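Long-range contact in 6-phospho-beta-d glycosidase (PDB 5FOO), which probably hydrolyses 6-phosphorylated beta-glucosides as a glycoside hydrolase of family 1: residues A24-E36 against H118-Y130. The protein carries 1 engineered substitution. Residues are numbered along the deposited sequence; the frame is centred on the assembly and turned at random.
Sequences AKQHRNLFDYWYE and HHFDLPIALYQAY. With JAZ (6-phosphocyclophellitol), chain G; PO4 (phosphate ion), chain M.
Arg28 O is gripped from two sources: Ile124 N donates to it at 3.0 Å, and a water that also binds Ala125 N and a phosphate ion donates at 2.8 Å. Leu30 N gives a weak return bond to Leu122 O (2.9 Å). Together the two backbone bonds bridge Asn29 and Pro123. Both are N-caps, so the bridge sets the starts of helices 30-36 and 124-130 side by side. The axes run at 85°. In the TIM barrel these segments follow strands 9-13 and 112-116. Ile124, at the start of its helix, packs against helix 30-36. With CG1 anti to the backbone N (chi1 -164°), it lays CG1 over one face of the Tyr33 ring, 4.0 Å from the centroid, a CH-pi contact. Its CD1 meets Leu30 CD2 at 3.6 Å. Asn29 and Asp32 form a capping box, and Asn29 ND2 is held by Gln78. The phosphate, probably from the crystallisation liquor, takes bonds from His27 ND1 and from Arg28 N, NE and NH2, while Arg28 NH1 pairs with Glu36. On 118-130 but not touching 24-36, His119 NE2 donates to O16 of 6-phosphocyclophellitol (3.0 Å). No salt bridge crosses the contact, so the join rests on backbone pairing and apolar fit.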
# COMPACT_ATOMS: atom_id res chain seq x y z
N ALA A 24 -19.93 10.29 -9.09
CA ALA A 24 -20.93 9.24 -8.79
C ALA A 24 -20.65 8.30 -7.60
O ALA A 24 -21.09 7.14 -7.61
CB ALA A 24 -21.22 8.41 -10.02
N LYS A 25 -19.95 8.78 -6.58
CA LYS A 25 -19.57 7.93 -5.49
C LYS A 25 -20.49 8.23 -4.36
O LYS A 25 -20.52 9.36 -3.89
CB LYS A 25 -18.08 8.11 -5.08
CG LYS A 25 -17.52 6.95 -4.27
CD LYS A 25 -16.03 7.06 -3.99
CE LYS A 25 -15.78 8.12 -2.92
NZ LYS A 25 -14.37 8.27 -2.46
N GLN A 26 -21.17 7.21 -3.88
CA GLN A 26 -22.28 7.41 -2.96
C GLN A 26 -21.83 7.94 -1.60
O GLN A 26 -22.55 8.71 -0.96
CB GLN A 26 -23.06 6.10 -2.81
CG GLN A 26 -24.26 6.18 -1.90
CD GLN A 26 -25.09 4.89 -1.85
OE1 GLN A 26 -25.00 3.97 -2.66
NE2 GLN A 26 -25.93 4.84 -0.88
N HIS A 27 -20.69 7.49 -1.09
CA HIS A 27 -20.36 7.77 0.31
C HIS A 27 -19.03 8.43 0.33
O HIS A 27 -18.24 8.28 -0.61
CB HIS A 27 -20.26 6.46 1.15
CG HIS A 27 -21.48 5.57 1.16
ND1 HIS A 27 -22.55 5.79 2.00
CD2 HIS A 27 -21.75 4.42 0.51
CE1 HIS A 27 -23.45 4.83 1.85
NE2 HIS A 27 -23.01 4.01 0.91
N ARG A 28 -18.74 9.08 1.45
CA ARG A 28 -17.42 9.60 1.75
C ARG A 28 -16.54 8.62 2.50
O ARG A 28 -16.97 7.98 3.47
CB ARG A 28 -17.52 10.89 2.60
CG ARG A 28 -18.34 12.00 1.88
CD ARG A 28 -18.74 13.14 2.82
NE ARG A 28 -19.59 12.64 3.87
CZ ARG A 28 -20.08 13.37 4.86
NH1 ARG A 28 -19.84 14.67 4.99
NH2 ARG A 28 -20.84 12.77 5.73
N ASN A 29 -15.29 8.53 2.04
CA ASN A 29 -14.29 7.90 2.82
C ASN A 29 -13.67 8.86 3.82
O ASN A 29 -14.03 10.01 3.84
CB ASN A 29 -13.27 7.15 1.92
CG ASN A 29 -12.37 8.05 1.09
OD1 ASN A 29 -11.80 9.02 1.55
ND2 ASN A 29 -12.14 7.64 -0.14
N LEU A 30 -12.74 8.39 4.65
CA LEU A 30 -12.14 9.27 5.66
C LEU A 30 -11.50 10.45 5.03
O LEU A 30 -11.72 11.58 5.51
CB LEU A 30 -11.13 8.58 6.53
CG LEU A 30 -11.65 7.39 7.30
CD1 LEU A 30 -10.60 6.83 8.24
CD2 LEU A 30 -12.93 7.70 8.06
N PHE A 31 -10.73 10.25 3.96
CA PHE A 31 -10.05 11.41 3.33
C PHE A 31 -10.99 12.43 2.61
O PHE A 31 -10.76 13.63 2.67
CB PHE A 31 -8.94 10.98 2.39
CG PHE A 31 -7.59 10.90 3.06
CD1 PHE A 31 -6.84 12.05 3.28
CD2 PHE A 31 -7.06 9.66 3.43
CE1 PHE A 31 -5.59 11.96 3.88
CE2 PHE A 31 -5.82 9.56 4.04
CZ PHE A 31 -5.07 10.71 4.28
N ASP A 32 -12.06 11.93 1.97
CA ASP A 32 -13.04 12.78 1.37
C ASP A 32 -13.63 13.69 2.46
O ASP A 32 -13.83 14.89 2.22
CB ASP A 32 -14.23 12.01 0.77
CG ASP A 32 -13.83 10.95 -0.23
OD1 ASP A 32 -12.91 11.20 -1.04
OD2 ASP A 32 -14.48 9.87 -0.23
N TYR A 33 -13.94 13.10 3.61
CA TYR A 33 -14.53 13.84 4.72
C TYR A 33 -13.60 14.92 5.28
O TYR A 33 -14.02 16.10 5.51
CB TYR A 33 -14.90 12.91 5.87
CG TYR A 33 -15.46 13.66 7.05
CD1 TYR A 33 -16.75 14.20 6.98
CD2 TYR A 33 -14.74 13.79 8.24
CE1 TYR A 33 -17.29 14.88 8.07
CE2 TYR A 33 -15.26 14.45 9.34
CZ TYR A 33 -16.54 15.01 9.23
OH TYR A 33 -17.09 15.66 10.27
N TRP A 34 -12.37 14.48 5.51
CA TRP A 34 -11.31 15.33 5.96
C TRP A 34 -11.07 16.54 5.07
O TRP A 34 -10.90 17.67 5.57
CB TRP A 34 -10.00 14.56 6.14
CG TRP A 34 -9.07 15.11 7.25
CD1 TRP A 34 -9.34 16.10 8.17
CD2 TRP A 34 -7.75 14.67 7.52
NE1 TRP A 34 -8.25 16.29 8.99
CE2 TRP A 34 -7.26 15.43 8.60
CE3 TRP A 34 -6.90 13.73 6.92
CZ2 TRP A 34 -5.99 15.25 9.12
CZ3 TRP A 34 -5.62 13.53 7.45
CH2 TRP A 34 -5.19 14.27 8.53
N TYR A 35 -11.01 16.33 3.76
CA TYR A 35 -10.92 17.43 2.84
C TYR A 35 -12.14 18.36 2.92
O TYR A 35 -11.98 19.59 2.81
CB TYR A 35 -10.63 16.98 1.41
CG TYR A 35 -10.55 18.15 0.47
CD1 TYR A 35 -9.37 18.88 0.36
CD2 TYR A 35 -11.66 18.57 -0.24
CE1 TYR A 35 -9.29 20.00 -0.47
CE2 TYR A 35 -11.63 19.69 -1.06
CZ TYR A 35 -10.44 20.40 -1.17
OH TYR A 35 -10.38 21.47 -1.99
N GLU A 36 -13.34 17.82 3.07
CA GLU A 36 -14.54 18.68 3.20
C GLU A 36 -14.45 19.63 4.41
O GLU A 36 -14.80 20.81 4.32
CB GLU A 36 -15.82 17.87 3.28
CG GLU A 36 -16.27 17.30 1.94
CD GLU A 36 -17.60 16.54 2.04
OE1 GLU A 36 -18.28 16.55 3.09
OE2 GLU A 36 -17.94 15.83 1.07
N HIS A 118 -8.69 -2.18 0.30
CA HIS A 118 -8.69 -1.10 1.31
C HIS A 118 -7.40 -0.36 1.17
O HIS A 118 -6.33 -0.94 1.36
CB HIS A 118 -8.86 -1.68 2.70
CG HIS A 118 -8.66 -0.73 3.82
ND1 HIS A 118 -7.95 -1.04 4.96
CD2 HIS A 118 -9.10 0.54 4.00
CE1 HIS A 118 -7.91 0.01 5.77
NE2 HIS A 118 -8.59 0.98 5.20
N HIS A 119 -7.48 0.93 0.84
CA HIS A 119 -6.29 1.78 0.78
C HIS A 119 -6.64 3.11 1.48
O HIS A 119 -7.00 4.12 0.83
CB HIS A 119 -5.87 1.98 -0.71
CG HIS A 119 -4.49 2.48 -0.88
ND1 HIS A 119 -3.62 2.01 -1.84
CD2 HIS A 119 -3.79 3.41 -0.17
CE1 HIS A 119 -2.46 2.62 -1.73
NE2 HIS A 119 -2.54 3.49 -0.73
N PHE A 120 -6.58 3.06 2.82
CA PHE A 120 -6.81 4.19 3.72
C PHE A 120 -8.19 4.81 3.57
O PHE A 120 -8.35 6.04 3.80
CB PHE A 120 -5.75 5.31 3.46
CG PHE A 120 -4.31 4.84 3.36
CD1 PHE A 120 -3.85 3.64 3.86
CD2 PHE A 120 -3.39 5.69 2.77
CE1 PHE A 120 -2.48 3.27 3.76
CE2 PHE A 120 -2.04 5.35 2.65
CZ PHE A 120 -1.58 4.14 3.17
N ASP A 121 -9.19 4.01 3.17
CA ASP A 121 -10.47 4.54 2.79
C ASP A 121 -11.68 3.94 3.43
O ASP A 121 -12.71 3.77 2.77
CB ASP A 121 -10.61 4.56 1.25
CG ASP A 121 -10.65 3.15 0.63
OD1 ASP A 121 -10.11 2.20 1.25
OD2 ASP A 121 -11.25 3.00 -0.47
N LEU A 122 -11.61 3.72 4.73
CA LEU A 122 -12.79 3.43 5.53
C LEU A 122 -13.89 4.47 5.26
O LEU A 122 -13.63 5.69 5.22
CB LEU A 122 -12.40 3.41 7.02
CG LEU A 122 -13.52 3.08 7.97
CD1 LEU A 122 -13.69 1.58 8.12
CD2 LEU A 122 -13.30 3.74 9.33
N PRO A 123 -15.14 4.03 5.11
CA PRO A 123 -16.27 5.00 5.12
C PRO A 123 -16.38 5.81 6.42
O PRO A 123 -16.43 5.25 7.55
CB PRO A 123 -17.50 4.12 5.01
CG PRO A 123 -17.05 2.83 4.49
CD PRO A 123 -15.63 2.64 5.03
N ILE A 124 -16.41 7.13 6.29
CA ILE A 124 -16.68 8.01 7.46
C ILE A 124 -17.92 7.56 8.24
O ILE A 124 -17.90 7.60 9.46
CB ILE A 124 -16.72 9.50 7.08
CG1 ILE A 124 -16.60 10.43 8.33
CG2 ILE A 124 -17.98 9.80 6.30
CD1 ILE A 124 -15.30 10.26 9.12
N ALA A 125 -18.97 7.04 7.62
CA ALA A 125 -20.16 6.73 8.43
C ALA A 125 -19.86 5.62 9.43
O ALA A 125 -20.42 5.60 10.54
CB ALA A 125 -21.39 6.37 7.57
N LEU A 126 -18.97 4.69 9.07
CA LEU A 126 -18.56 3.59 9.98
C LEU A 126 -17.63 4.05 11.07
O LEU A 126 -17.68 3.51 12.16
CB LEU A 126 -17.98 2.40 9.23
CG LEU A 126 -18.95 1.78 8.21
CD1 LEU A 126 -18.28 0.57 7.49
CD2 LEU A 126 -20.34 1.47 8.84
N TYR A 127 -16.77 5.02 10.79
CA TYR A 127 -16.02 5.67 11.85
C TYR A 127 -16.96 6.36 12.85
O TYR A 127 -16.88 6.10 14.04
CB TYR A 127 -14.98 6.68 11.34
CG TYR A 127 -14.27 7.25 12.54
CD1 TYR A 127 -13.34 6.49 13.25
CD2 TYR A 127 -14.58 8.56 13.02
CE1 TYR A 127 -12.71 7.01 14.37
CE2 TYR A 127 -13.95 9.08 14.15
CZ TYR A 127 -13.04 8.31 14.82
OH TYR A 127 -12.42 8.77 15.94
N GLN A 128 -17.89 7.17 12.35
CA GLN A 128 -18.81 7.95 13.24
C GLN A 128 -19.70 7.02 14.03
O GLN A 128 -19.80 7.12 15.24
CB GLN A 128 -19.66 8.97 12.43
CG GLN A 128 -18.85 10.16 11.88
CD GLN A 128 -19.57 11.04 10.84
OE1 GLN A 128 -20.51 10.62 10.16
NE2 GLN A 128 -19.07 12.23 10.65
N ALA A 129 -20.31 6.05 13.39
CA ALA A 129 -21.16 5.12 14.08
C ALA A 129 -20.48 4.16 15.06
O ALA A 129 -21.08 3.81 16.11
CB ALA A 129 -22.01 4.33 13.09
N TYR A 130 -19.27 3.68 14.76
CA TYR A 130 -18.71 2.60 15.57
C TYR A 130 -17.27 2.70 15.99
O TYR A 130 -16.79 1.78 16.57
CB TYR A 130 -18.83 1.30 14.81
CG TYR A 130 -20.19 0.92 14.31
CD1 TYR A 130 -21.20 0.47 15.21
CD2 TYR A 130 -20.46 0.91 12.93
CE1 TYR A 130 -22.45 0.10 14.74
CE2 TYR A 130 -21.71 0.55 12.46
CZ TYR A 130 -22.69 0.14 13.37
OH TYR A 130 -23.89 -0.23 12.87
C2 JAZ G . 1.34 6.94 -1.59
C3 JAZ G . 0.67 5.55 -1.71
C4 JAZ G . 1.24 4.60 -0.66
C5 JAZ G . 2.75 4.43 -0.78
C6 JAZ G . 3.43 5.79 -0.79
C7 JAZ G . 2.83 6.74 -1.82
C8 JAZ G . 3.61 8.04 -1.94
O9 JAZ G . 3.52 8.70 -0.67
P10 JAZ G . 3.55 10.29 -0.63
O11 JAZ G . 3.39 10.60 0.81
O12 JAZ G . 2.63 10.87 -1.62
O13 JAZ G . 4.88 10.67 -1.12
O14 JAZ G . 3.41 6.35 0.53
O15 JAZ G . 0.86 7.82 -2.62
O16 JAZ G . -0.70 5.73 -1.46
O17 JAZ G . 0.60 3.34 -0.76
P PO4 M . -21.73 9.26 3.90
O1 PO4 M . -21.74 9.73 5.35
O2 PO4 M . -22.98 9.58 3.10
O3 PO4 M . -21.70 7.67 3.97
O4 PO4 M . -20.66 10.02 3.22
O HOH W 1 -19.34 6.92 4.63